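Local coordinates for purine nucleoside phosphorylase (Schistosoma mansoni, PDB 6B4Q), which catalyses the phosphorolysis of purine nucleosides such as inosine and guanosine, releasing the free base and ribose 1-phosphate, at residues L242-S247 with E260-V265; P200-P205 with V219-V224; S35-L40 with T116-G121. All blocks are in the same frame, centred on the assembly; numbering follows the deposited sequence.

Interaction 1: L242-S247 with E260-V265; sequences LIANNS and EKVLAV. With CQG (pyridin-4-ol), chain H.
Val-265 turns both of its methyls onto main-chain oxygens of the strand, their nearest partners across the contact: CG1 sits 3.7 Å from Ile-243 O, and CG2 is equally far from Ala-244 O. Its CB points at the strand and, with CG1 anti to the backbone N (chi1 178°), the two methyls fork to reach successive carbonyls. Ala-244 O is also gripped by Ser-128 OG. No hydrogen bond joins the two segments. Apolar packing does the rest: Ala-244 CB meets Val-262 CG2 at 3.9 Å, and Leu-242 CD1 approaches Val-265 CG1 at 4.3 Å. This is a helix layered on the central mixed sheet of the phosphorylase fold, helix 259-283 lying over strand 236-246, with the axes of the short segments 8.1 Å apart and their directions 137° from each other. Where the strand ends, the layer opens onto the bound pyridin-4-ol. Val-262 CG2 and Ala-244 CB both approach the C2 corner of its ring, at 4.0 and 4.1 Å. Asn-245 brings OD1 to 2.8 Å from the ring nitrogen, while its ND2 is hydrogen-bonded to Asp-250 OD2, which fixes the turn of the amide and leaves the oxygen on the ligand side. One residue on, Asn-246 is the N-cap of helix 247-253, its OD1 taking the backbone N of Leu-249.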
loop_
_atom_site.group_PDB
_atom_site.type_symbol
_atom_site.label_atom_id
_atom_site.label_comp_id
_atom_site.label_asym_id
_atom_site.label_seq_id
_atom_site.Cartn_x
_atom_site.Cartn_y
_atom_site.Cartn_z
ATOM N N LEU A 242 -5.942 9.384 22.130
ATOM C CA LEU A 242 -5.701 10.698 22.721
ATOM C C LEU A 242 -5.251 11.640 21.606
ATOM O O LEU A 242 -4.283 11.348 20.899
ATOM C CB LEU A 242 -4.640 10.620 23.818
ATOM C CG LEU A 242 -4.138 11.967 24.362
ATOM C CD1 LEU A 242 -5.259 12.839 24.925
ATOM C CD2 LEU A 242 -3.124 11.704 25.482
ATOM N N ILE A 243 -5.964 12.743 21.431
ATOM C CA ILE A 243 -5.699 13.672 20.333
ATOM C C ILE A 243 -4.577 14.623 20.733
ATOM O O ILE A 243 -4.683 15.359 21.718
ATOM C CB ILE A 243 -6.965 14.453 19.958
ATOM C CG1 ILE A 243 -8.111 13.511 19.549
ATOM C CG2 ILE A 243 -6.661 15.503 18.888
ATOM C CD1 ILE A 243 -7.728 12.539 18.391
ATOM N N ALA A 244 -3.487 14.614 19.977
ATOM C CA ALA A 244 -2.376 15.506 20.285
ATOM C C ALA A 244 -2.488 16.884 19.631
ATOM O O ALA A 244 -1.882 17.836 20.122
ATOM C CB ALA A 244 -1.067 14.844 19.855
ATOM N N ASN A 245 -3.266 17.017 18.568
ATOM C CA ASN A 245 -3.314 18.202 17.728
ATOM C C ASN A 245 -4.401 17.973 16.705
ATOM O O ASN A 245 -4.781 16.830 16.458
ATOM C CB ASN A 245 -1.997 18.432 17.014
ATOM C CG ASN A 245 -1.709 17.343 15.989
ATOM O OD1 ASN A 245 -1.519 16.171 16.353
ATOM N ND2 ASN A 245 -1.692 17.712 14.694
ATOM N N ASN A 246 -4.847 19.057 16.057
ATOM C CA ASN A 246 -5.772 18.955 14.924
ATOM C C ASN A 246 -4.989 19.254 13.642
ATOM O O ASN A 246 -4.591 20.403 13.402
ATOM C CB ASN A 246 -6.969 19.903 15.075
ATOM C CG ASN A 246 -8.019 19.646 14.035
ATOM O OD1 ASN A 246 -7.799 19.939 12.868
ATOM N ND2 ASN A 246 -9.168 19.060 14.436
ATOM N N SER A 247 -4.793 18.211 12.817
ATOM C CA SER A 247 -3.970 18.320 11.620
ATOM C C SER A 247 -4.576 19.243 10.585
ATOM O O SER A 247 -3.843 19.823 9.780
ATOM C CB SER A 247 -3.773 16.932 10.982
ATOM O OG SER A 247 -3.199 16.048 11.924
ATOM N N GLU A 260 7.937 15.693 20.368
ATOM C CA GLU A 260 8.005 16.355 21.668
ATOM C C GLU A 260 6.651 16.941 22.062
ATOM O O GLU A 260 6.188 16.755 23.201
ATOM C CB GLU A 260 9.092 17.436 21.629
ATOM C CG GLU A 260 10.535 16.883 21.463
ATOM C CD GLU A 260 10.825 16.197 20.105
ATOM O OE1 GLU A 260 10.364 16.682 19.044
ATOM O OE2 GLU A 260 11.522 15.156 20.104
ATOM N N LYS A 261 5.985 17.641 21.138
ATOM C CA LYS A 261 4.644 18.165 21.437
ATOM C C LYS A 261 3.658 17.043 21.752
ATOM O O LYS A 261 2.781 17.189 22.624
ATOM C CB LYS A 261 4.121 19.002 20.266
ATOM C CG LYS A 261 4.867 20.324 19.984
ATOM C CD LYS A 261 4.312 20.966 18.699
ATOM C CE LYS A 261 5.038 22.270 18.365
ATOM N NZ LYS A 261 4.528 22.912 17.114
ATOM N N VAL A 262 3.784 15.914 21.059
ATOM C CA VAL A 262 2.888 14.786 21.299
ATOM C C VAL A 262 3.063 14.253 22.718
ATOM O O VAL A 262 2.081 14.041 23.440
ATOM C CB VAL A 262 3.128 13.690 20.246
ATOM C CG1 VAL A 262 2.356 12.444 20.593
ATOM C CG2 VAL A 262 2.690 14.189 18.866
ATOM N N LEU A 263 4.309 14.014 23.133
ATOM C CA LEU A 263 4.557 13.475 24.468
ATOM C C LEU A 263 4.131 14.441 25.564
ATOM O O LEU A 263 3.762 14.006 26.663
ATOM C CB LEU A 263 6.031 13.123 24.654
ATOM C CG LEU A 263 6.589 11.930 23.860
ATOM C CD1 LEU A 263 8.034 11.630 24.229
ATOM C CD2 LEU A 263 5.720 10.715 24.091
ATOM N N ALA A 264 4.186 15.747 25.308
ATOM C CA ALA A 264 3.718 16.694 26.330
ATOM C C ALA A 264 2.202 16.607 26.527
ATOM O O ALA A 264 1.708 16.729 27.665
ATOM C CB ALA A 264 4.138 18.110 25.955
ATOM N N VAL A 265 1.441 16.361 25.451
ATOM C CA VAL A 265 0.003 16.127 25.617
ATOM C C VAL A 265 -0.244 14.817 26.371
ATOM O O VAL A 265 -1.140 14.736 27.222
ATOM C CB VAL A 265 -0.736 16.135 24.261
ATOM C CG1 VAL A 265 -2.221 15.832 24.466
ATOM C CG2 VAL A 265 -0.567 17.481 23.538
HETATM C C4 CQG H . -0.474 12.211 13.866
HETATM C C3 CQG H . -0.715 13.457 14.414
HETATM C C2 CQG H . -0.175 12.601 16.555
HETATM C C1 CQG H . 0.075 11.360 16.006
HETATM O O CQG H . 0.178 9.927 14.148
HETATM C C CQG H . -0.087 11.195 14.667
HETATM N N CQG H . -0.563 13.637 15.747
#

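Interaction 2: P200-P205 with V219-V224. With CQG (pyridin-4-ol), chain H; DMS (dimethyl sulfoxide), chain C; DMS (dimethyl sulfoxide), chain F.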
loop_
_atom_site.group_PDB
_atom_site.type_symbol
_atom_site.label_atom_id
_atom_site.label_comp_id
_atom_site.label_asym_id
_atom_site.label_seq_id
_atom_site.Cartn_x
_atom_site.Cartn_y
_atom_site.Cartn_z
ATOM N N PRO A 200 6.576 6.074 9.123
ATOM C CA PRO A 200 6.603 6.827 10.376
ATOM C C PRO A 200 6.533 8.364 10.227
ATOM O O PRO A 200 6.609 9.080 11.240
ATOM C CB PRO A 200 7.960 6.424 10.955
ATOM C CG PRO A 200 8.836 6.375 9.706
ATOM C CD PRO A 200 7.933 5.737 8.669
ATOM N N THR A 201 6.437 8.883 9.005
ATOM C CA THR A 201 6.223 10.318 8.832
ATOM C C THR A 201 4.790 10.680 9.214
ATOM O O THR A 201 3.846 9.952 8.892
ATOM C CB THR A 201 6.489 10.758 7.390
ATOM O OG1 THR A 201 5.708 9.981 6.477
ATOM C CG2 THR A 201 7.960 10.542 7.006
ATOM N N TYR A 202 4.637 11.823 9.875
ATOM C CA TYR A 202 3.303 12.342 10.142
ATOM C C TYR A 202 2.611 12.580 8.804
ATOM O O TYR A 202 3.259 12.919 7.809
ATOM C CB TYR A 202 3.374 13.651 10.962
ATOM C CG TYR A 202 3.852 13.435 12.399
ATOM C CD1 TYR A 202 3.067 12.738 13.324
ATOM C CD2 TYR A 202 5.087 13.907 12.817
ATOM C CE1 TYR A 202 3.511 12.546 14.656
ATOM C CE2 TYR A 202 5.531 13.725 14.124
ATOM C CZ TYR A 202 4.751 13.002 15.023
ATOM O OH TYR A 202 5.220 12.809 16.310
ATOM N N GLU A 203 1.286 12.428 8.783
ATOM C CA GLU A 203 0.522 12.812 7.595
ATOM C C GLU A 203 0.867 14.230 7.127
ATOM O O GLU A 203 0.927 15.182 7.917
ATOM C CB GLU A 203 -0.994 12.678 7.886
ATOM C CG GLU A 203 -1.644 13.684 8.927
ATOM C CD GLU A 203 -1.403 13.353 10.385
ATOM O OE1 GLU A 203 -0.747 12.342 10.646
ATOM O OE2 GLU A 203 -1.871 14.117 11.305
ATOM N N SER A 204 1.139 14.364 5.831
ATOM C CA SER A 204 1.397 15.668 5.252
ATOM C C SER A 204 0.126 16.526 5.274
ATOM O O SER A 204 -0.989 16.004 5.362
ATOM C CB SER A 204 1.881 15.521 3.815
ATOM O OG SER A 204 0.802 15.103 3.003
ATOM N N PRO A 205 0.275 17.837 5.152
ATOM C CA PRO A 205 -0.907 18.714 5.117
ATOM C C PRO A 205 -1.921 18.318 4.062
ATOM O O PRO A 205 -3.132 18.354 4.330
ATOM C CB PRO A 205 -0.307 20.091 4.833
ATOM C CG PRO A 205 1.084 20.016 5.330
ATOM C CD PRO A 205 1.537 18.610 5.216
ATOM N N VAL A 219 -6.352 10.175 12.793
ATOM C CA VAL A 219 -5.327 9.450 12.033
ATOM C C VAL A 219 -4.167 9.090 12.967
ATOM O O VAL A 219 -3.759 9.895 13.816
ATOM C CB VAL A 219 -4.842 10.284 10.809
ATOM C CG1 VAL A 219 -4.328 11.623 11.227
ATOM C CG2 VAL A 219 -3.780 9.537 9.994
ATOM N N GLY A 220 -3.634 7.872 12.809
ATOM C CA GLY A 220 -2.468 7.468 13.575
ATOM C C GLY A 220 -1.786 6.270 12.935
ATOM O O GLY A 220 -2.228 5.748 11.907
ATOM N N MET A 221 -0.701 5.826 13.593
ATOM C CA MET A 221 0.235 4.865 13.017
ATOM C C MET A 221 0.235 3.502 13.720
ATOM O O MET A 221 1.207 2.753 13.578
ATOM C CB MET A 221 1.663 5.438 13.054
ATOM C CG MET A 221 1.868 6.789 12.451
ATOM S SD MET A 221 3.595 7.345 12.667
ATOM C CE MET A 221 3.389 9.080 12.255
ATOM N N SER A 222 -0.807 3.162 14.473
ATOM C CA SER A 222 -0.811 1.950 15.282
ATOM C C SER A 222 -2.217 1.358 15.314
ATOM O O SER A 222 -3.102 1.754 14.541
ATOM C CB SER A 222 -0.317 2.244 16.705
ATOM O OG SER A 222 -1.278 3.030 17.385
ATOM N N THR A 223 -2.396 0.375 16.218
ATOM C CA THR A 223 -3.696 -0.111 16.690
ATOM C C THR A 223 -4.455 -1.020 15.720
ATOM O O THR A 223 -4.894 -2.108 16.116
ATOM C CB THR A 223 -4.545 1.090 17.108
ATOM O OG1 THR A 223 -3.909 1.732 18.231
ATOM C CG2 THR A 223 -5.932 0.645 17.555
ATOM N N VAL A 224 -4.649 -0.606 14.467
ATOM C CA VAL A 224 -5.440 -1.428 13.525
ATOM C C VAL A 224 -4.866 -2.829 13.331
ATOM O O VAL A 224 -5.652 -3.797 13.297
ATOM C CB VAL A 224 -5.650 -0.654 12.210
ATOM C CG1 VAL A 224 -6.145 -1.548 11.095
ATOM C CG2 VAL A 224 -6.648 0.476 12.426
HETATM C C4 CQG H . -0.474 12.211 13.866
HETATM C C3 CQG H . -0.715 13.457 14.414
HETATM C C2 CQG H . -0.175 12.601 16.555
HETATM C C1 CQG H . 0.075 11.360 16.006
HETATM O O CQG H . 0.178 9.927 14.148
HETATM C C CQG H . -0.087 11.195 14.667
HETATM N N CQG H . -0.563 13.637 15.747
HETATM S S DMS C . 3.874 9.475 17.733
HETATM O O DMS C . 4.024 10.974 17.776
HETATM C C1 DMS C . 2.338 8.892 18.466
HETATM C C2 DMS C . 3.593 8.936 16.024
HETATM S S DMS F . 0.858 5.047 20.453
HETATM O O DMS F . 0.368 4.886 19.052
HETATM C C1 DMS F . 2.368 4.062 20.684
HETATM C C2 DMS F . 1.633 6.655 20.631
#
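Met-221 presses its methyl against the carbonyl oxygens of Pro-200 and Thr-201, and this is the tight end of the contact: CE lies 3.4 Å from Pro-200 O, 3.5 Å from Thr-201 O and 3.8 Å from Tyr-202 CD1, coming to the tyrosine ring obliquely. The side chain runs extended beyond CG (chi2 177°, chi3 -166°), which carries CE across to the other main chain. Pro-200 O is buried here with no polar partner in the model, whereas Thr-201 O is held by Asn-197 ND2. At the other end Glu-203 folds back at chi2 (-79°) and lays its carboxylate against Val-219, CD to CG1 3.5 Å; its OE2 has a probable hydrogen bond to Ser-247 OG, modelled unusually short. The two runs are nearly antiparallel, and the pyridin-4-ol lies beside them, probably in the active-site pocket of the phosphorylase fold, with Glu-203 OE1 3.2 Å from its C4 and Tyr-202 presenting its ring edge to the same molecule. The second subunit backs the 200-205 loop, Asn-147 of that subunit bonding Thr-201 OG1 and its Phe-161 packing on Tyr-202, consistent with the shared active sites of trimeric purine nucleoside phosphorylases. Away from the Met-221 methyl, packing gives way to small molecules probably left by the crystallisation liquor: Tyr-202 OH donates to one dimethyl sulfoxide oxygen at 2.6 Å, and Ser-222 OG donates to the oxygen of another at 3.0 Å.

Interaction 3: S35-L40 with T116-G121. With CQG (pyridin-4-ol), chain H.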
loop_
_atom_site.group_PDB
_atom_site.type_symbol
_atom_site.label_atom_id
_atom_site.label_comp_id
_atom_site.label_asym_id
_atom_site.label_seq_id
_atom_site.Cartn_x
_atom_site.Cartn_y
_atom_site.Cartn_z
ATOM N N SER A 35 2.349 5.450 23.882
ATOM C CA SER A 35 3.584 6.023 24.408
ATOM C C SER A 35 3.269 7.152 25.384
ATOM O O SER A 35 2.460 8.037 25.083
ATOM C CB SER A 35 4.453 6.532 23.261
ATOM O OG SER A 35 3.796 7.582 22.567
ATOM N N GLY A 36 3.926 7.130 26.549
ATOM C CA GLY A 36 3.648 8.074 27.613
ATOM C C GLY A 36 2.405 7.750 28.426
ATOM O O GLY A 36 2.112 8.477 29.387
ATOM N N LEU A 37 1.690 6.680 28.087
ATOM C CA LEU A 37 0.410 6.328 28.707
ATOM C C LEU A 37 0.483 4.982 29.434
ATOM O O LEU A 37 -0.527 4.277 29.558
ATOM C CB LEU A 37 -0.703 6.304 27.652
ATOM C CG LEU A 37 -0.821 7.584 26.794
ATOM C CD1 LEU A 37 -1.923 7.399 25.721
ATOM C CD2 LEU A 37 -1.094 8.834 27.649
ATOM N N GLY A 38 1.662 4.618 29.950
ATOM C CA GLY A 38 1.868 3.297 30.522
ATOM C C GLY A 38 1.953 3.208 32.032
ATOM O O GLY A 38 2.269 2.128 32.552
ATOM N N LYS A 39 1.651 4.273 32.760
ATOM C CA LYS A 39 1.851 4.276 34.214
ATOM C C LYS A 39 1.002 3.216 34.913
ATOM O O LYS A 39 1.419 2.679 35.943
ATOM C CB LYS A 39 1.547 5.661 34.784
ATOM C CG LYS A 39 1.680 5.758 36.330
ATOM C CD LYS A 39 1.445 7.186 36.859
ATOM C CE LYS A 39 0.910 7.216 38.313
ATOM N NZ LYS A 39 1.163 5.965 39.109
ATOM N N LEU A 40 -0.176 2.887 34.365
ATOM C CA LEU A 40 -1.018 1.862 34.986
ATOM C C LEU A 40 -0.273 0.542 35.141
ATOM O O LEU A 40 -0.491 -0.182 36.121
ATOM C CB LEU A 40 -2.296 1.652 34.159
ATOM C CG LEU A 40 -3.333 0.634 34.669
ATOM C CD1 LEU A 40 -3.813 0.967 36.073
ATOM C CD2 LEU A 40 -4.527 0.575 33.733
ATOM N N THR A 116 -4.833 1.856 24.029
ATOM C CA THR A 116 -4.741 3.311 23.850
ATOM C C THR A 116 -3.642 3.680 22.850
ATOM O O THR A 116 -2.672 2.925 22.638
ATOM C CB THR A 116 -4.511 4.065 25.194
ATOM O OG1 THR A 116 -3.259 3.685 25.806
ATOM C CG2 THR A 116 -5.629 3.796 26.174
ATOM N N ASN A 117 -3.805 4.858 22.226
ATOM C CA ASN A 117 -2.838 5.393 21.266
ATOM C C ASN A 117 -2.894 6.919 21.256
ATOM O O ASN A 117 -3.796 7.536 21.830
ATOM C CB ASN A 117 -3.066 4.807 19.866
ATOM C CG ASN A 117 -4.395 5.225 19.238
ATOM O OD1 ASN A 117 -4.656 6.395 19.075
ATOM N ND2 ASN A 117 -5.202 4.252 18.826
ATOM N N LEU A 118 -1.862 7.521 20.642
ATOM C CA LEU A 118 -1.804 8.951 20.354
ATOM C C LEU A 118 -2.083 9.181 18.865
ATOM O O LEU A 118 -1.631 8.409 18.004
ATOM C CB LEU A 118 -0.454 9.534 20.761
ATOM C CG LEU A 118 -0.309 9.743 22.297
ATOM C CD1 LEU A 118 1.094 9.404 22.761
ATOM C CD2 LEU A 118 -0.679 11.161 22.629
ATOM N N ALA A 119 -2.891 10.197 18.560
ATOM C CA ALA A 119 -3.383 10.383 17.196
ATOM C C ALA A 119 -3.539 11.863 16.853
ATOM O O ALA A 119 -3.589 12.727 17.739
ATOM C CB ALA A 119 -4.723 9.663 17.007
ATOM N N GLY A 120 -3.666 12.139 15.551
ATOM C CA GLY A 120 -4.020 13.466 15.061
ATOM C C GLY A 120 -5.515 13.607 14.785
ATOM O O GLY A 120 -6.162 12.660 14.338
ATOM N N GLY A 121 -6.050 14.788 15.094
ATOM C CA GLY A 121 -7.455 15.078 14.804
ATOM C C GLY A 121 -7.678 15.556 13.375
ATOM O O GLY A 121 -6.952 16.425 12.875
HETATM C C4 CQG H . -0.474 12.211 13.866
HETATM C C3 CQG H . -0.715 13.457 14.414
HETATM C C2 CQG H . -0.175 12.601 16.555
HETATM C C1 CQG H . 0.075 11.360 16.006
HETATM O O CQG H . 0.178 9.927 14.148
HETATM C C CQG H . -0.087 11.195 14.667
HETATM N N CQG H . -0.563 13.637 15.747
#
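Leu-37 supplies the apolar packing, pointing at the strand and bringing CD1 to 4.5 Å from Leu-118 CG. With CG anti to its own carbonyl carbon (chi1 -53°) and the chain straight beyond it, the leucine also reaches Ala-266 and Leu-273 of helix 259-283, so it fills the seam between strand, loop and helix. A second kind of contact sets methyls against oxygens. Leu-37 CD1 lies beside Thr-116, 3.9 Å from its OG1. Leu-118 CD1 is modelled 3.3 Å from Ser-35 OG and still nearer to Ser-35 O, but the latter approach is very short and chi2 of the leucine (142°) is off a staggered value, so both of these distances are doubtful. Polar ends are satisfied by residues outside the two segments. Thr-116 OG1 is bonded to Gly-34 N and to the hydroxyl of the modified residue CME at position 33, while Asn-117, on the far side of the strand, uses OD1 for Ser-241 OG and ND2 for Thr-223 OG1. Ligand contacts lie further along, where Gly-120 CA is 3.4 Å from C3 of the pyridin-4-ol, a closeness that leaves no place for a side chain. The glycine-rich loop after strand 29-31, set beside residues 116-118 of the parallel neighbour 112-121, resembles the loop that helps bind phosphate in related purine nucleoside phosphorylases.

How the interactions relate
All three contacts wall one pocket and touch the same pyridin-4-ol, with centres 10 to 14 Å apart. Strand 112-121 lies between the other two strands involved, parallel to 236-246 and antiparallel to 218-220, so interaction 3 is the sheet neighbour of both interactions 1 and 2. Backbone pairs make the joins: Asn-245 O with Gly-121 N, and Val-219 O with Gly-120 N, each 2.8 Å. Interactions 1 and 2 meet where Val-262 CG2 packs against Tyr-202 OH. Along the chain the contacts close in the order 3, 2, 1, so residues distant in sequence assemble the ligand site at the C-terminal ends of these three strands.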